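Local coordinates for sulfate transporter sulfate transporter family protein (Wolinella succinogenes, PDB 4DGF), which probably carries sulfate or related anions across the membrane, this piece being the STAS domain of a SulP-family transporter, at residues A[98-102]-A[103-107]; A[63-67]-A[68-72]; A[75-78]-A[79-83]. All blocks are in the same frame, centred on the assembly; numbering follows the deposited sequence.

Contact 1 (A[98-102]-A[103-107]); sequences GALNR and FGFIE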
# COMPACT_ATOMS: atom_id res chain seq x y z
N GLY A 98 -2.43 14.48 -1.52
CA GLY A 98 -2.62 15.73 -0.77
C GLY A 98 -3.20 15.41 0.63
O GLY A 98 -2.74 16.00 1.60
N ALA A 99 -4.16 14.46 0.70
CA ALA A 99 -4.79 14.06 1.98
C ALA A 99 -3.68 13.44 2.85
O ALA A 99 -3.52 13.78 4.02
CB ALA A 99 -5.99 13.14 1.76
N LEU A 100 -2.96 12.46 2.29
CA LEU A 100 -1.99 11.73 3.06
C LEU A 100 -0.87 12.67 3.49
O LEU A 100 -0.37 12.50 4.58
CB LEU A 100 -1.32 10.63 2.15
CG LEU A 100 -2.28 9.53 1.77
CD1 LEU A 100 -1.57 8.55 0.82
CD2 LEU A 100 -2.78 8.76 3.00
N ASN A 101 -0.51 13.66 2.67
CA ASN A 101 0.50 14.64 3.10
C ASN A 101 0.02 15.52 4.24
O ASN A 101 0.75 15.66 5.28
CB ASN A 101 0.94 15.51 1.92
CG ASN A 101 2.35 16.08 2.13
OD1 ASN A 101 3.26 15.43 2.73
ND2 ASN A 101 2.53 17.30 1.68
N ARG A 102 -1.24 15.99 4.16
CA ARG A 102 -1.79 16.82 5.28
C ARG A 102 -1.91 16.03 6.57
O ARG A 102 -1.66 16.54 7.65
CB ARG A 102 -3.09 17.37 4.82
CG ARG A 102 -3.73 18.49 5.71
CD ARG A 102 -2.89 19.81 5.74
NE ARG A 102 -2.73 20.37 4.40
CZ ARG A 102 -1.83 21.33 4.06
NH1 ARG A 102 -1.07 21.92 5.00
NH2 ARG A 102 -1.74 21.73 2.81
N PHE A 103 -2.21 14.73 6.47
CA PHE A 103 -2.21 13.90 7.65
C PHE A 103 -0.80 13.60 8.20
O PHE A 103 -0.67 13.10 9.29
CB PHE A 103 -2.90 12.52 7.38
CG PHE A 103 -4.45 12.57 7.35
CD1 PHE A 103 -5.16 12.96 8.47
CD2 PHE A 103 -5.15 12.11 6.23
CE1 PHE A 103 -6.57 12.91 8.48
CE2 PHE A 103 -6.54 12.03 6.25
CZ PHE A 103 -7.26 12.48 7.38
N GLY A 104 0.25 13.82 7.43
CA GLY A 104 1.60 13.56 7.88
C GLY A 104 2.18 12.21 7.49
O GLY A 104 3.29 11.82 7.91
N PHE A 105 1.38 11.47 6.72
CA PHE A 105 1.74 10.09 6.44
C PHE A 105 2.86 10.00 5.38
O PHE A 105 3.72 9.11 5.50
CB PHE A 105 0.51 9.29 5.91
CG PHE A 105 0.80 7.83 5.79
CD1 PHE A 105 1.08 7.15 6.95
CD2 PHE A 105 0.77 7.13 4.59
CE1 PHE A 105 1.31 5.78 6.93
CE2 PHE A 105 1.05 5.74 4.54
CZ PHE A 105 1.36 5.10 5.76
N ILE A 106 2.84 10.89 4.40
CA ILE A 106 3.89 10.91 3.33
C ILE A 106 5.28 11.09 3.98
O ILE A 106 6.21 10.33 3.67
CB ILE A 106 3.66 11.95 2.25
CG1 ILE A 106 2.31 11.75 1.55
CG2 ILE A 106 4.87 11.99 1.27
CD1 ILE A 106 2.16 10.44 0.69
N GLU A 107 5.43 12.05 4.89
CA GLU A 107 6.77 12.28 5.48
C GLU A 107 7.13 11.12 6.39
O GLU A 107 8.31 10.81 6.56
CB GLU A 107 6.87 13.62 6.21
CG GLU A 107 6.54 14.83 5.35
CD GLU A 107 6.99 16.17 5.92
OE1 GLU A 107 6.71 16.49 7.10
OE2 GLU A 107 7.61 16.93 5.15
O HOH W 1 3.42 14.18 5.28
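Phe-103 N gives its hydrogen to Ala-99 O at 2.9 Å, a nearly straight bond (158°) that closes the last full turn of helix 94-103. Beyond it the chain ends the helix in a Schellman motif and enters helix 105-109 almost at once. Phe-105 N reaches back over the turn to Leu-100 O at 3.0 Å, while Gly-104 N bonds to Asn-101 O from above the carbonyl plane. Gly-104 makes the reversal with a positive phi of 96°, where a beta carbon would be jammed against the preceding carbonyl oxygen, and it also serves as N-cap of the next helix. Leu-100, Phe-105 and Ile-106 are the buried apolar side chains of the turn. Exposed Phe-103 sets its ring beside the turn, with CD2 3.2 Å from Ala-99 O and Leu-100 CA at the ring edge. Ile-106 points back at the first helix and crosses Leu-100 at about a right angle, its CD1 3.8 Å from Leu-100 CB; isoleucine suits the place because its CG1 branch, ending in CD1, reaches Leu-100 while CB lies against Asn-101. Leu-100 also packs on Leu-73, and Phe-105 meets Trp-74 edge-to-face. On the solvent side, with CG of Asn-101 anti to the backbone N (chi1 -155°), OD1 comes against Ile-106 CB at 3.5 Å. The same OD1 accepts a hydrogen from a water at 2.8 Å, and that water accepts from Glu-107 N at 3.0 Å.

Contact 2 (A[63-67]-A[68-72]); sequences PVIDA and TGMHA
Asp-66 is the N-cap of helix 67-83, and its OD1 takes the hydrogen of Gly-69 N at 2.7 Å along an almost straight line (170°). The torsion explains the reach: CG sits between the backbone N and the carbonyl carbon (chi1 77°), which folds the short carboxylate back over the first turn, where OD1 is met on its syn side, 30° out of the carboxylate plane. Thr-68 runs alongside, with Thr-68 CB 3.6 Å from Asp-66 OD1. Asp-66 O accepts from Met-70 N at 2.8 Å, and Ala-67 O from His-71 N, starting the regular helical bonds. Ile-65 is extended, and its CG1 lies 3.5 Å from Met-70 N; a beta carbon on Gly-69 would come only 2.9 Å from that CG1, so glycine suits the place. Selenomethionine Met-70 starts toward the loop and then bends at its second torsion, carrying its selenium end away to Leu-100 and Phe-103. Thr-68 packs on Phe-35 and Ala-38. In relatives such as SpoIIAA the corresponding strand-to-helix junction holds a serine that can be phosphorylated, a role not established here. A carboxylate at this helix start probably gains from the positive end of the helix dipole.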
# COMPACT_ATOMS: atom_id res chain seq x y z
N PRO A 63 -10.04 7.58 -3.93
CA PRO A 63 -9.83 9.01 -3.95
C PRO A 63 -9.82 9.78 -2.65
O PRO A 63 -9.37 10.99 -2.65
CB PRO A 63 -10.99 9.52 -4.85
CG PRO A 63 -12.08 8.49 -4.67
CD PRO A 63 -11.46 7.19 -4.14
N VAL A 64 -10.24 9.13 -1.54
CA VAL A 64 -10.55 9.84 -0.34
C VAL A 64 -10.27 8.80 0.76
O VAL A 64 -10.37 7.56 0.54
CB VAL A 64 -12.09 10.33 -0.24
CG1 VAL A 64 -12.34 11.46 -1.22
CG2 VAL A 64 -13.05 9.21 -0.44
N ILE A 65 -9.86 9.31 1.90
CA ILE A 65 -9.65 8.53 3.13
C ILE A 65 -10.14 9.42 4.31
O ILE A 65 -9.85 10.67 4.34
CB ILE A 65 -8.16 8.18 3.21
CG1 ILE A 65 -7.80 7.34 4.46
CG2 ILE A 65 -7.38 9.50 3.14
CD1 ILE A 65 -6.43 6.81 4.32
N ASP A 66 -10.86 8.80 5.29
CA ASP A 66 -11.25 9.65 6.41
C ASP A 66 -10.35 9.38 7.64
O ASP A 66 -9.27 8.72 7.51
CB ASP A 66 -12.69 9.32 6.72
CG ASP A 66 -12.87 8.00 7.50
OD1 ASP A 66 -12.05 7.06 7.31
OD2 ASP A 66 -13.92 7.82 8.22
N ALA A 67 -10.76 9.85 8.82
CA ALA A 67 -9.89 9.70 9.96
C ALA A 67 -9.73 8.17 10.36
O ALA A 67 -8.68 7.76 10.86
CB ALA A 67 -10.42 10.48 11.13
N THR A 68 -10.82 7.39 10.23
CA THR A 68 -10.77 5.99 10.59
C THR A 68 -9.87 5.25 9.62
O THR A 68 -9.09 4.38 10.00
CB THR A 68 -12.23 5.46 10.54
OG1 THR A 68 -12.99 6.06 11.62
CG2 THR A 68 -12.30 3.91 10.78
N GLY A 69 -10.07 5.49 8.30
CA GLY A 69 -9.14 4.97 7.27
C GLY A 69 -7.66 5.33 7.56
O GLY A 69 -6.76 4.52 7.47
N MSE A 70 -7.42 6.62 7.89
CA MSE A 70 -6.03 7.04 8.07
C MSE A 70 -5.50 6.35 9.35
O MSE A 70 -4.35 5.89 9.35
CB MSE A 70 -6.11 8.55 8.24
CG MSE A 70 -4.66 9.13 8.32
SE MSE A 70 -3.55 8.92 6.72
CE MSE A 70 -2.33 7.57 7.35
N HIS A 71 -6.36 6.19 10.36
CA HIS A 71 -5.84 5.49 11.53
C HIS A 71 -5.44 4.05 11.21
O HIS A 71 -4.37 3.58 11.60
CB HIS A 71 -6.88 5.50 12.64
CG HIS A 71 -6.44 4.74 13.85
ND1 HIS A 71 -6.92 3.52 14.13
CD2 HIS A 71 -5.47 5.04 14.82
CE1 HIS A 71 -6.29 3.06 15.32
NE2 HIS A 71 -5.42 3.99 15.70
N ALA A 72 -6.24 3.37 10.39
CA ALA A 72 -5.93 2.00 10.02
C ALA A 72 -4.62 1.98 9.19
O ALA A 72 -3.78 1.01 9.35
CB ALA A 72 -7.09 1.48 9.18

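Contact 3 (A[75-78]-A[79-83]); sequences EFQE and SCEKR
Phe-76 and Ser-79 meet through two different first torsions. The phenylalanine holds CG anti to its N (chi1 -174°), which swings the ring down the inner flank of the helix, whereas the serine tucks OG between its N and carbonyl carbon (chi1 83°), and this turns the hydroxyl back toward the preceding turn. There Ser-79 OG donates to Phe-76 O at 2.7 Å. Phe-76 O also accepts the helical bond of Cys-80 N at 2.9 Å, so two donors grip it; a serine can satisfy its hydroxyl in this way within a single helix. Cys-80 brings SG to the phenyl ring, 4.1 Å from the Phe-76 centroid and 32° off the ring normal, an oblique sulfur-aromatic contact in which CE2 comes nearest. Ser-79 OG comes to the same side of the ring plane, also obliquely, 3.8 Å from Phe-76 CD1. Cysteine suits the place because its short side chain sets a polarisable sulfur obliquely against the ring. With an alanine in place of Phe-76, SG would probably lose its aromatic partner and a gap would be left facing Phe-55 and Leu-87. On the adjoining flank Gln-77 bends at its second torsion, bringing NE2 3.4 Å from Glu-81 CD, the amide and carboxylate well out of parallel. Farther round, on the exposed side, the aliphatic part of Lys-82 runs past Glu-78 O, with CG at 3.5 Å. This is the crossover helix of the beta-alpha-beta unit 54-58, 67-83, 86-90: Phe-76 meets Phe-55 of strand 54-58 edge-to-face and packs, like Cys-80, on Leu-87 of strand 86-90. Ser-79 and Cys-80 touch Leu-45 in a loop, while Gln-77 leans on Phe-105 and Leu-109 of helix 105-109.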
# COMPACT_ATOMS: atom_id res chain seq x y z
N GLU A 75 -1.63 2.34 11.50
CA GLU A 75 -1.34 1.14 12.29
C GLU A 75 -0.85 0.02 11.35
O GLU A 75 -0.09 -0.82 11.77
CB GLU A 75 -2.53 0.72 13.14
CG GLU A 75 -3.53 -0.11 12.39
CD GLU A 75 -4.57 -0.78 13.29
OE1 GLU A 75 -4.16 -1.45 14.29
OE2 GLU A 75 -5.80 -0.66 12.96
N PHE A 76 -1.24 0.04 10.08
CA PHE A 76 -0.75 -0.95 9.20
C PHE A 76 0.75 -0.73 8.91
O PHE A 76 1.54 -1.72 8.85
CB PHE A 76 -1.55 -0.99 7.89
CG PHE A 76 -1.14 -2.13 7.01
CD1 PHE A 76 -1.45 -3.42 7.33
CD2 PHE A 76 -0.41 -1.88 5.86
CE1 PHE A 76 -1.03 -4.48 6.53
CE2 PHE A 76 0.03 -2.94 5.05
CZ PHE A 76 -0.25 -4.24 5.42
N GLN A 77 1.12 0.52 8.69
CA GLN A 77 2.53 0.83 8.46
C GLN A 77 3.40 0.45 9.69
O GLN A 77 4.47 -0.06 9.51
CB GLN A 77 2.59 2.33 8.06
CG GLN A 77 3.92 2.85 7.64
CD GLN A 77 4.78 3.30 8.75
OE1 GLN A 77 4.29 3.88 9.72
NE2 GLN A 77 6.12 3.13 8.59
N GLU A 78 2.88 0.63 10.88
CA GLU A 78 3.51 0.18 12.15
C GLU A 78 3.68 -1.30 12.24
O GLU A 78 4.80 -1.75 12.60
CB GLU A 78 2.76 0.71 13.36
CG GLU A 78 3.00 2.22 13.46
CD GLU A 78 2.50 2.76 14.78
OE1 GLU A 78 2.66 2.04 15.81
OE2 GLU A 78 1.96 3.90 14.78
N SER A 79 2.65 -2.06 11.85
CA SER A 79 2.76 -3.48 11.72
C SER A 79 3.84 -3.91 10.71
O SER A 79 4.59 -4.88 10.93
CB SER A 79 1.38 -4.15 11.49
OG SER A 79 1.03 -4.08 10.12
N CYS A 80 3.97 -3.20 9.61
CA CYS A 80 5.01 -3.55 8.62
C CYS A 80 6.42 -3.32 9.20
O CYS A 80 7.30 -4.17 9.09
CB CYS A 80 4.80 -2.68 7.36
SG CYS A 80 3.43 -3.22 6.29
N GLU A 81 6.58 -2.23 9.92
CA GLU A 81 7.89 -1.99 10.50
C GLU A 81 8.23 -2.99 11.56
O GLU A 81 9.39 -3.43 11.58
CB GLU A 81 7.92 -0.65 11.22
CG GLU A 81 7.63 0.53 10.35
CD GLU A 81 7.92 1.81 11.16
OE1 GLU A 81 8.86 2.56 10.77
OE2 GLU A 81 7.21 2.03 12.20
N LYS A 82 7.25 -3.41 12.39
CA LYS A 82 7.49 -4.48 13.35
C LYS A 82 7.87 -5.80 12.72
O LYS A 82 8.47 -6.65 13.39
CB LYS A 82 6.28 -4.75 14.27
CG LYS A 82 6.05 -3.58 15.27
CD LYS A 82 4.85 -3.73 16.19
CE LYS A 82 4.70 -2.58 17.20
NZ LYS A 82 3.42 -2.79 17.97
N ARG A 83 7.43 -6.04 11.49
CA ARG A 83 7.79 -7.30 10.77
C ARG A 83 8.94 -7.18 9.80
O ARG A 83 9.26 -8.19 9.15
CB ARG A 83 6.58 -7.78 9.97
CG ARG A 83 5.39 -8.16 10.85
CD ARG A 83 5.43 -9.64 11.19
NE ARG A 83 4.24 -10.02 11.95
CZ ARG A 83 4.17 -9.92 13.29
NH1 ARG A 83 5.19 -9.42 13.97
NH2 ARG A 83 3.07 -10.30 13.93

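In the fold
Contacts 2 and 3 share helix 67-83: contact 2 is the loop and cap that lead into it together with its first turn, contact 3 its later turns, and their centres are about 16 Å apart. Contact 1 comes later in the chain, yet packs back on both. Its centre is about 11 Å from that of contact 2, where Met-70 slots among its aromatic residues, with Met-70 CE 3.5 Å from Phe-105 CD1 and Met-70 CG 3.6 Å from Phe-103 CG. Toward contact 3, about 17 Å away between centres, Phe-105 CZ reaches Gln-77 CB at 3.8 Å. Phe-105 thus spans the early and middle turns of helix 67-83, from Met-70 to Gln-77, within the single STAS domain.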